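Local atomic coordinates of cystatin-F (Homo sapiens, PDB entry 2CH9), a protein that inhibits papain-like cysteine proteases such as papain and cathepsin L, and forms a disulfide-linked homodimer. Residues Y36-F41 with V73-T78. Numbering follows the deposited sequence. Where two conformers were deposited one is given.
With NAG (2-acetamido-2-deoxy-beta-D-glucopyranose), chain B.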
loop_
_atom_site.group_PDB
_atom_site.type_symbol
_atom_site.label_atom_id
_atom_site.label_comp_id
_atom_site.label_asym_id
_atom_site.label_seq_id
_atom_site.Cartn_x
_atom_site.Cartn_y
_atom_site.Cartn_z
ATOM N N TYR A 36 4.049 3.039 -16.425
ATOM C CA TYR A 36 3.209 1.847 -16.252
ATOM C C TYR A 36 1.788 2.190 -15.804
ATOM O O TYR A 36 0.811 1.601 -16.288
ATOM C CB TYR A 36 3.824 0.880 -15.264
ATOM C CG TYR A 36 5.078 0.243 -15.760
ATOM C CD1 TYR A 36 5.185 -0.206 -17.080
ATOM C CD2 TYR A 36 6.150 0.034 -14.900
ATOM C CE1 TYR A 36 6.360 -0.820 -17.531
ATOM C CE2 TYR A 36 7.321 -0.566 -15.338
ATOM C CZ TYR A 36 7.415 -0.994 -16.643
ATOM O OH TYR A 36 8.572 -1.596 -17.054
ATOM N N SER A 37 1.681 3.154 -14.888
ATOM C CA SER A 37 0.383 3.553 -14.331
ATOM C C SER A 37 -0.551 4.071 -15.414
ATOM O O SER A 37 -1.714 3.648 -15.506
ATOM C CB SER A 37 0.578 4.627 -13.265
ATOM O OG SER A 37 1.355 4.107 -12.220
ATOM N N VAL A 38 -0.039 4.976 -16.252
ATOM C CA VAL A 38 -0.880 5.561 -17.292
ATOM C C VAL A 38 -1.216 4.562 -18.402
ATOM O O VAL A 38 -2.284 4.638 -19.014
ATOM C CB VAL A 38 -0.328 6.883 -17.827
ATOM C CG1 VAL A 38 0.856 6.656 -18.793
ATOM C CG2 VAL A 38 -1.471 7.679 -18.467
ATOM N N GLU A 39 -0.321 3.599 -18.613
ATOM C CA GLU A 39 -0.572 2.498 -19.533
ATOM C C GLU A 39 -1.653 1.550 -19.006
ATOM O O GLU A 39 -2.472 1.061 -19.780
ATOM C CB GLU A 39 0.732 1.751 -19.847
ATOM C CG GLU A 39 1.725 2.605 -20.623
ATOM C CD GLU A 39 2.999 1.870 -20.967
ATOM O OE1 GLU A 39 3.333 0.878 -20.276
ATOM O OE2 GLU A 39 3.669 2.285 -21.938
ATOM N N LYS A 40 -1.663 1.308 -17.693
ATOM C CA LYS A 40 -2.770 0.595 -17.045
ATOM C C LYS A 40 -4.070 1.375 -17.244
ATOM O O LYS A 40 -5.099 0.780 -17.547
ATOM C CB LYS A 40 -2.498 0.368 -15.557
ATOM C CG LYS A 40 -3.625 -0.312 -14.779
ATOM C CD LYS A 40 -3.635 -1.802 -15.060
ATOM C CE LYS A 40 -4.500 -2.556 -14.061
ATOM N NZ LYS A 40 -4.071 -3.995 -14.027
ATOM N N PHE A 41 -4.006 2.701 -17.105
ATOM C CA PHE A 41 -5.165 3.574 -17.344
ATOM C C PHE A 41 -5.675 3.447 -18.776
ATOM O O PHE A 41 -6.877 3.273 -18.990
ATOM C CB PHE A 41 -4.839 5.053 -17.045
ATOM C CG PHE A 41 -6.033 5.972 -17.165
ATOM C CD1 PHE A 41 -6.868 6.198 -16.072
ATOM C CD2 PHE A 41 -6.331 6.600 -18.371
ATOM C CE1 PHE A 41 -7.975 7.039 -16.167
ATOM C CE2 PHE A 41 -7.444 7.436 -18.488
ATOM C CZ PHE A 41 -8.270 7.661 -17.383
ATOM N N VAL A 73 0.303 10.834 -9.171
ATOM C CA VAL A 73 0.690 11.144 -10.544
ATOM C C VAL A 73 -0.496 11.799 -11.273
ATOM O O VAL A 73 -1.635 11.355 -11.130
ATOM C CB VAL A 73 1.198 9.860 -11.283
ATOM C CG1 VAL A 73 0.301 8.662 -10.998
ATOM C CG2 VAL A 73 1.357 10.092 -12.785
ATOM N N GLU A 74 -0.244 12.890 -11.984
ATOM C CA GLU A 74 -1.258 13.481 -12.836
ATOM C C GLU A 74 -1.116 12.918 -14.249
ATOM O O GLU A 74 -0.003 12.727 -14.738
ATOM C CB GLU A 74 -1.161 15.006 -12.837
ATOM C CG GLU A 74 -1.705 15.653 -11.561
ATOM C CD GLU A 74 -1.324 17.114 -11.426
ATOM O OE1 GLU A 74 -1.095 17.787 -12.460
ATOM O OE2 GLU A 74 -1.256 17.605 -10.277
ATOM N N ILE A 75 -2.246 12.626 -14.886
ATOM C CA ILE A 75 -2.248 12.153 -16.268
ATOM C C ILE A 75 -3.098 13.074 -17.132
ATOM O O ILE A 75 -4.054 13.672 -16.642
ATOM C CB ILE A 75 -2.727 10.693 -16.382
ATOM C CG1 ILE A 75 -4.194 10.553 -15.949
ATOM C CG2 ILE A 75 -1.819 9.768 -15.550
ATOM C CD1 ILE A 75 -4.794 9.204 -16.301
ATOM N N GLY A 76 -2.732 13.203 -18.404
ATOM C CA GLY A 76 -3.433 14.094 -19.315
ATOM C C GLY A 76 -3.675 13.483 -20.680
ATOM O O GLY A 76 -2.882 12.659 -21.154
ATOM N N ARG A 77 -4.772 13.891 -21.318
ATOM C CA ARG A 77 -5.107 13.395 -22.647
ATOM C C ARG A 77 -4.116 13.927 -23.681
ATOM O O ARG A 77 -3.800 15.116 -23.686
ATOM C CB ARG A 77 -6.543 13.760 -23.025
ATOM C CG ARG A 77 -6.993 13.113 -24.327
ATOM C CD ARG A 77 -8.380 13.554 -24.765
ATOM N NE ARG A 77 -9.453 12.833 -24.077
ATOM C CZ ARG A 77 -10.461 13.415 -23.432
ATOM N NH1 ARG A 77 -10.559 14.739 -23.386
ATOM N NH2 ARG A 77 -11.388 12.671 -22.840
ATOM N N THR A 78 -3.609 13.031 -24.530
ATOM C CA THR A 78 -2.718 13.406 -25.628
ATOM C C THR A 78 -3.480 13.480 -26.954
ATOM O O THR A 78 -4.675 13.180 -27.016
ATOM C CB THR A 78 -1.539 12.410 -25.794
ATOM O OG1 THR A 78 -2.028 11.163 -26.301
ATOM C CG2 THR A 78 -0.823 12.171 -24.484
HETATM C C1 NAG B . -6.430 -4.741 -20.143
HETATM C C2 NAG B . -6.248 -5.726 -18.983
HETATM C C3 NAG B . -6.801 -7.100 -19.369
HETATM C C4 NAG B . -8.244 -6.993 -19.854
HETATM C C5 NAG B . -8.504 -5.828 -20.811
HETATM C C6 NAG B . -9.966 -5.574 -20.521
HETATM C C7 NAG B . -4.328 -5.235 -17.506
HETATM C C8 NAG B . -2.970 -5.728 -17.084
HETATM N N2 NAG B . -4.852 -5.836 -18.577
HETATM O O3 NAG B . -6.802 -7.936 -18.235
HETATM O O4 NAG B . -8.720 -8.219 -20.396
HETATM O O5 NAG B . -7.810 -4.638 -20.453
HETATM O O6 NAG B . -10.823 -5.338 -21.611
HETATM O O7 NAG B . -4.892 -4.334 -16.883
#
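I75 of strand 67-78 meets helix 28-44 through both of its branches, one against F41 and the other against V38. Its CD1 methyl sits almost squarely over the F41 ring, 3.5 Å from the centroid and only 9° off the ring normal, a CH-pi contact made with the face. The CG2 branch packs against V38, with I75 CG2 and V38 CG2 3.6 Å apart. With F41 CG anti to the backbone N (chi1 -175°), the ring extends from the helix to meet the I75 CD1 methyl with its face. Three residues apart on the helix, V38 and F41 both reach the one isoleucine.

Beyond this first shell, I75 also touches L103 and C105 of strand 102-112, while the F41 ring meets that of F51 on strand 49-63, their planes about 55° apart. L11 of the second subunit packs on F41 as well. K40 takes another direction, its NZ donating a 3.0 Å hydrogen bond to O7 of a glycan NAG.

No hydrogen bond links residues 36-41 with residues 73-78, and all three touching residues are buried. Here the helix rests on the antiparallel sheet, as in other cystatins, through apolar and CH-pi contacts, while S37 OG hydrogen-bonds S107 OG of strand 102-112. Such weakly directional packing probably depends more on side-chain fit than on polar geometry.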